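Local coordinates for protein putative isomerase (Streptomyces coelicolor A3, PDB 2OQH) that probably catalyses the dehydration of D-glucarate to 5-dehydro-4-deoxy-D-glucarate as a member of the enolase superfamily, at residues I212-E215 and E216-L219; W202-P205 and D206-A210. All coordinates share one frame; numbering follows the deposited sequence.

Contact 1: residues I212-E215 and E216-L219; sequences IALE and ELDL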
ATOM      1  N   ILE A 212      -9.603   0.704  25.092  1.00 12.02           N
ATOM      2  CA  ILE A 212      -9.191   0.631  26.482  1.00 12.60           C
ATOM      3  C   ILE A 212      -8.851  -0.823  26.840  1.00 13.29           C
ATOM      4  O   ILE A 212      -7.844  -1.089  27.495  1.00 13.04           O
ATOM      5  CB  ILE A 212     -10.303   1.154  27.401  1.00 13.87           C
ATOM      6  CG1 ILE A 212     -10.481   2.659  27.182  1.00 15.20           C
ATOM      7  CG2 ILE A 212      -9.972   0.858  28.853  1.00 16.94           C
ATOM      8  CD1 ILE A 212     -11.614   3.264  27.975  1.00 16.03           C
ATOM      9  N   ALA A 213      -9.684  -1.756  26.392  1.00 12.57           N
ATOM     10  CA  ALA A 213      -9.462  -3.170  26.667  1.00 13.40           C
ATOM     11  C   ALA A 213      -8.213  -3.715  25.970  1.00 14.82           C
ATOM     12  O   ALA A 213      -7.608  -4.677  26.440  1.00 15.97           O
ATOM     13  CB  ALA A 213     -10.680  -3.974  26.242  1.00 14.86           C
ATOM     14  N   LEU A 214      -7.822  -3.095  24.858  1.00 13.19           N
ATOM     15  CA  LEU A 214      -6.657  -3.544  24.101  1.00 12.56           C
ATOM     16  C   LEU A 214      -5.323  -2.962  24.565  1.00 13.77           C
ATOM     17  O   LEU A 214      -4.259  -3.453  24.173  1.00 13.96           O
ATOM     18  CB  LEU A 214      -6.854  -3.227  22.618  1.00 13.11           C
ATOM     19  CG  LEU A 214      -8.010  -3.948  21.918  1.00 13.84           C
ATOM     20  CD1 LEU A 214      -8.208  -3.352  20.528  1.00 16.35           C
ATOM     21  CD2 LEU A 214      -7.720  -5.442  21.836  1.00 15.36           C
ATOM     22  N   GLU A 215      -5.373  -1.922  25.390  1.00 12.88           N
ATOM     23  CA  GLU A 215      -4.151  -1.288  25.879  1.00 14.42           C
ATOM     24  C   GLU A 215      -3.190  -2.270  26.546  1.00 15.56           C
ATOM     25  O   GLU A 215      -1.981  -2.100  26.468  1.00 15.42           O
ATOM     26  CB  GLU A 215      -4.483  -0.172  26.876  1.00 14.82           C
ATOM     27  CG  GLU A 215      -5.418   0.896  26.338  1.00 15.13           C
ATOM     28  CD  GLU A 215      -5.602   2.057  27.298  1.00 14.93           C
ATOM     29  OE1 GLU A 215      -5.664   1.829  28.524  1.00 15.21           O
ATOM     30  OE2 GLU A 215      -5.703   3.202  26.821  1.00 16.01           O
ATOM     31  N   GLU A 216      -3.719  -3.291  27.210  1.00 16.55           N
ATOM     32  CA  GLU A 216      -2.852  -4.257  27.888  1.00 18.55           C
ATOM     33  C   GLU A 216      -2.105  -5.201  26.938  1.00 18.11           C
ATOM     34  O   GLU A 216      -1.248  -5.971  27.374  1.00 18.26           O
ATOM     35  CB  GLU A 216      -3.662  -5.075  28.900  1.00 21.25           C
ATOM     36  CG  GLU A 216      -4.778  -5.892  28.278  1.00 26.37           C
ATOM     37  CD  GLU A 216      -5.523  -6.740  29.298  1.00 30.35           C
ATOM     38  OE1 GLU A 216      -6.412  -7.512  28.882  1.00 32.47           O
ATOM     39  OE2 GLU A 216      -5.225  -6.635  30.513  1.00 33.58           O
ATOM     40  N   LEU A 217      -2.412  -5.127  25.644  1.00 17.61           N
ATOM     41  CA  LEU A 217      -1.768  -5.982  24.645  1.00 17.83           C
ATOM     42  C   LEU A 217      -0.604  -5.283  23.922  1.00 17.79           C
ATOM     43  O   LEU A 217       0.093  -5.894  23.108  1.00 19.47           O
ATOM     44  CB  LEU A 217      -2.811  -6.450  23.620  1.00 17.89           C
ATOM     45  CG  LEU A 217      -4.075  -7.096  24.210  1.00 17.34           C
ATOM     46  CD1 LEU A 217      -5.027  -7.488  23.098  1.00 17.66           C
ATOM     47  CD2 LEU A 217      -3.696  -8.317  25.036  1.00 17.71           C
ATOM     48  N   ASP A 218      -0.401  -4.005  24.227  1.00 16.25           N
ATOM     49  CA  ASP A 218       0.662  -3.203  23.623  1.00 14.42           C
ATOM     50  C   ASP A 218       0.790  -3.387  22.106  1.00 13.92           C
ATOM     51  O   ASP A 218       1.833  -3.798  21.594  1.00 13.68           O
ATOM     52  CB  ASP A 218       2.001  -3.498  24.310  1.00 15.94           C
ATOM     53  CG  ASP A 218       3.111  -2.572  23.844  1.00 17.99           C
ATOM     54  OD1 ASP A 218       2.846  -1.359  23.643  1.00 19.33           O
ATOM     55  OD2 ASP A 218       4.250  -3.050  23.682  1.00 17.98           O
ATOM     56  N   LEU A 219      -0.277  -3.062  21.391  1.00 12.95           N
ATOM     57  CA  LEU A 219      -0.295  -3.186  19.940  1.00 12.42           C
ATOM     58  C   LEU A 219       0.564  -2.110  19.294  1.00 12.87           C
ATOM     59  O   LEU A 219       0.683  -1.006  19.822  1.00 14.56           O
ATOM     60  CB  LEU A 219      -1.726  -3.038  19.421  1.00 13.54           C
ATOM     61  CG  LEU A 219      -2.823  -3.873  20.080  1.00 14.23           C
ATOM     62  CD1 LEU A 219      -4.184  -3.429  19.545  1.00 13.92           C
ATOM     63  CD2 LEU A 219      -2.585  -5.345  19.798  1.00 13.88           C
TER
HETATM   64  O   HOH W   1      -6.189  -2.963  28.965  1.00 21.08           O
HETATM   65  O   HOH W   2      -2.305  -1.817  22.991  1.00 12.44           O

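Contact 2: residues W202-P205 and D206-A210; sequences WSVP and DSVRA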
ATOM      1  N   TRP A 202     -16.145   0.283  13.571  1.00 15.88           N
ATOM      2  CA  TRP A 202     -16.615   0.507  14.939  1.00 14.62           C
ATOM      3  C   TRP A 202     -17.085   1.939  15.153  1.00 14.24           C
ATOM      4  O   TRP A 202     -16.563   2.875  14.543  1.00 14.69           O
ATOM      5  CB  TRP A 202     -15.515   0.254  15.968  1.00 14.26           C
ATOM      6  CG  TRP A 202     -14.868  -1.094  15.954  1.00 15.29           C
ATOM      7  CD1 TRP A 202     -15.345  -2.238  15.389  1.00 15.70           C
ATOM      8  CD2 TRP A 202     -13.649  -1.446  16.613  1.00 16.10           C
ATOM      9  NE1 TRP A 202     -14.496  -3.286  15.658  1.00 14.68           N
ATOM     10  CE2 TRP A 202     -13.447  -2.826  16.411  1.00 15.46           C
ATOM     11  CE3 TRP A 202     -12.705  -0.723  17.360  1.00 16.90           C
ATOM     12  CZ2 TRP A 202     -12.340  -3.504  16.932  1.00 15.38           C
ATOM     13  CZ3 TRP A 202     -11.596  -1.401  17.883  1.00 17.38           C
ATOM     14  CH2 TRP A 202     -11.427  -2.776  17.664  1.00 16.39           C
ATOM     15  N   SER A 203     -18.058   2.104  16.043  1.00 12.30           N
ATOM     16  CA  SER A 203     -18.568   3.428  16.379  1.00 11.52           C
ATOM     17  C   SER A 203     -17.518   4.036  17.301  1.00 11.31           C
ATOM     18  O   SER A 203     -16.654   3.323  17.807  1.00 10.56           O
ATOM     19  CB  SER A 203     -19.891   3.319  17.131  1.00 11.49           C
ATOM     20  OG  SER A 203     -19.700   2.743  18.413  1.00 12.55           O
ATOM     21  N   VAL A 204     -17.581   5.342  17.529  1.00 10.50           N
ATOM     22  CA  VAL A 204     -16.598   5.956  18.407  1.00 11.07           C
ATOM     23  C   VAL A 204     -16.675   5.403  19.834  1.00 11.99           C
ATOM     24  O   VAL A 204     -15.644   5.075  20.426  1.00 12.89           O
ATOM     25  CB  VAL A 204     -16.739   7.488  18.432  1.00  9.11           C
ATOM     26  CG1 VAL A 204     -15.692   8.080  19.356  1.00 11.36           C
ATOM     27  CG2 VAL A 204     -16.559   8.044  17.020  1.00 10.52           C
ATOM     28  N   PRO A 205     -17.894   5.295  20.404  1.00 13.80           N
ATOM     29  CA  PRO A 205     -18.042   4.768  21.766  1.00 14.16           C
ATOM     30  C   PRO A 205     -17.507   3.340  21.891  1.00 15.26           C
ATOM     31  O   PRO A 205     -16.895   2.991  22.897  1.00 15.95           O
ATOM     32  CB  PRO A 205     -19.554   4.839  22.010  1.00 14.76           C
ATOM     33  CG  PRO A 205     -19.967   6.026  21.199  1.00 14.04           C
ATOM     34  CD  PRO A 205     -19.187   5.808  19.909  1.00 13.22           C
ATOM     35  N   ASP A 206     -17.753   2.516  20.875  1.00 14.62           N
ATOM     36  CA  ASP A 206     -17.263   1.141  20.899  1.00 13.70           C
ATOM     37  C   ASP A 206     -15.756   1.101  20.677  1.00 12.39           C
ATOM     38  O   ASP A 206     -15.082   0.185  21.150  1.00 12.26           O
ATOM     39  CB  ASP A 206     -17.962   0.278  19.843  1.00 15.85           C
ATOM     40  CG  ASP A 206     -19.381  -0.098  20.239  1.00 18.00           C
ATOM     41  OD1 ASP A 206     -19.601  -0.447  21.418  1.00 20.43           O
ATOM     42  OD2 ASP A 206     -20.274  -0.058  19.368  1.00 21.01           O
ATOM     43  N   SER A 207     -15.228   2.093  19.961  1.00 11.66           N
ATOM     44  CA  SER A 207     -13.789   2.160  19.712  1.00 12.18           C
ATOM     45  C   SER A 207     -13.048   2.492  21.003  1.00 12.00           C
ATOM     46  O   SER A 207     -11.949   1.987  21.247  1.00 12.53           O
ATOM     47  CB  SER A 207     -13.469   3.213  18.640  1.00 11.96           C
ATOM     48  OG  SER A 207     -13.933   2.800  17.368  1.00 12.34           O
ATOM     49  N   VAL A 208     -13.651   3.343  21.827  1.00 11.68           N
ATOM     50  CA  VAL A 208     -13.061   3.736  23.102  1.00 11.18           C
ATOM     51  C   VAL A 208     -13.066   2.547  24.065  1.00 12.95           C
ATOM     52  O   VAL A 208     -12.050   2.245  24.689  1.00 12.02           O
ATOM     53  CB  VAL A 208     -13.845   4.913  23.735  1.00 11.21           C
ATOM     54  CG1 VAL A 208     -13.290   5.258  25.107  1.00 12.11           C
ATOM     55  CG2 VAL A 208     -13.763   6.126  22.828  1.00 13.42           C
ATOM     56  N   ARG A 209     -14.212   1.874  24.176  1.00 12.20           N
ATOM     57  CA  ARG A 209     -14.341   0.717  25.059  1.00 13.36           C
ATOM     58  C   ARG A 209     -13.369  -0.391  24.649  1.00 13.80           C
ATOM     59  O   ARG A 209     -12.636  -0.919  25.481  1.00 16.01           O
ATOM     60  CB  ARG A 209     -15.781   0.184  25.038  1.00 15.10           C
ATOM     61  CG  ARG A 209     -16.803   1.067  25.750  1.00 16.15           C
ATOM     62  CD  ARG A 209     -18.207   0.449  25.694  1.00 17.13           C
ATOM     63  NE  ARG A 209     -18.273  -0.824  26.410  1.00 18.62           N
ATOM     64  CZ  ARG A 209     -19.286  -1.681  26.348  1.00 17.06           C
ATOM     65  NH1 ARG A 209     -20.347  -1.423  25.594  1.00 18.28           N
ATOM     66  NH2 ARG A 209     -19.234  -2.806  27.045  1.00 17.63           N
ATOM     67  N   ALA A 210     -13.348  -0.728  23.366  1.00 13.16           N
ATOM     68  CA  ALA A 210     -12.451  -1.771  22.880  1.00 13.69           C
ATOM     69  C   ALA A 210     -10.989  -1.341  23.009  1.00 13.20           C
ATOM     70  O   ALA A 210     -10.150  -2.125  23.439  1.00 13.51           O
ATOM     71  CB  ALA A 210     -12.772  -2.112  21.428  1.00 12.95           C
TER
HETATM   72  O   HOH W   3     -19.832  -0.093  16.845  1.00 14.99           O

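Contact 1: residues I212-E215 and E216-L219
Leu214 and Leu217 meet through single methyl branches, CD2 of Leu214 lying 3.6 Å from CD1 of Leu217 as the two side chains pass at a slant. The other branch of Leu214 turns to Leu219, whose CD1 sits 4.1 Å from both CB and CD1 of Leu214. With CG of Leu214 anti to the carbonyl carbon (chi1 -64°) and chi2 at 171°, CD2 is directed at Leu217 and CD1 at Leu219. The backbone closes a turn here: Leu217 N donates to Leu214 O at 2.9 Å. A longer, weak bond of 3.3 Å runs from Asp218 N to Glu215 O. Leu214 O also accepts a hydrogen bond from a water at 2.8 Å, and that same water accepts from Leu219 N at 2.9 Å, so it links Leu214 to Leu219. Asp218, with a left-handed backbone (phi 44°), turns the chain toward strand 221-223. Further out, Leu214 and Leu217 rest on Leu182 of helix 175-188, Leu219 packs on Leu194 and Val196 of the barrel, and Glu215 OE2 accepts from Arg240 N. This is the helix-to-strand turn of a beta-alpha-beta unit. Its chemistry divides accordingly: leucines pack against helix 175-188 and strand 193-197, while Leu214 O is gripped by two donors, the amide of Leu217 and a water.

Contact 2: residues W202-P205 and D206-A210
Ser203 and Asp206 exchange hydrogen bonds at the start of helix 204-214. Ser203 is the N-cap: its OG accepts from Asp206 N at 3.1 Å and donates to Asp206 OD2 at 3.0 Å, meeting the carboxylate from above its plane. The OG is placed for both by lying between the backbone N and the carbonyl carbon (chi1 68°). A water completes the ring, donating to Asp206 OD2 at 2.6 Å and accepting from Ser203 N, so that it stands where a capping box would have a direct bond. With an alanine here, Asp206 N would probably lose its capping acceptor and the carboxylate would be freer to turn.

A second polar knot gathers at Ser203 O, which accepts from both Ser207 N (2.9 Å) and Ser207 OG (2.8 Å). The donors reach it from opposite faces of the carbonyl plane; the bond from Ser207 OG directs that hydroxyl back at the start of the helix. Ordinary helical bonds follow, from Val208 N to Val204 O and from Arg209 N to Pro205 O.

Trp202 lies alongside the first turns. Ser207 OG is at the edge of the indole, in its plane, and also 3.3 Å from Trp202 CB. The apolar contact is from CZ3 of Trp202 to CB of Ala210, 3.8 Å, one helical turn beyond Asp206. The indole NE1 donates to Thr172 O and Asp178 OD2, both beyond the two segments, and Trp202 also packs on Pro225.

Within the beta-alpha-beta unit from strand 193-197 to strand 221-223 of the TIM barrel, hydroxyls and a carboxylate thus serve the first turn of the helix while the indole packs beside Ala210; the negative charge of Asp206 would probably be favoured by the helix dipole at this end.

Contacts 1 and 2 bracket one helix, 204-214, of the beta-alpha-beta unit that runs from strand 193-197 to strand 221-223 in the TIM-barrel domain. Contact 2 starts the helix and contact 1 ends it, their centres about 13 Å apart. Both are partly buried and pack on helix 175-188, where Ala210 and Leu214 share Val179; contact 2 also touches helix 228-238, and contact 1 reaches strand 193-197 through Leu219. The chemistry differs with the end served. At 202-210, a serine hydroxyl caps one backbone N-H and a water carries the carboxylate's link to another; at 212-219, backbone carbonyls are met by amides and water, and the packing falls to leucines.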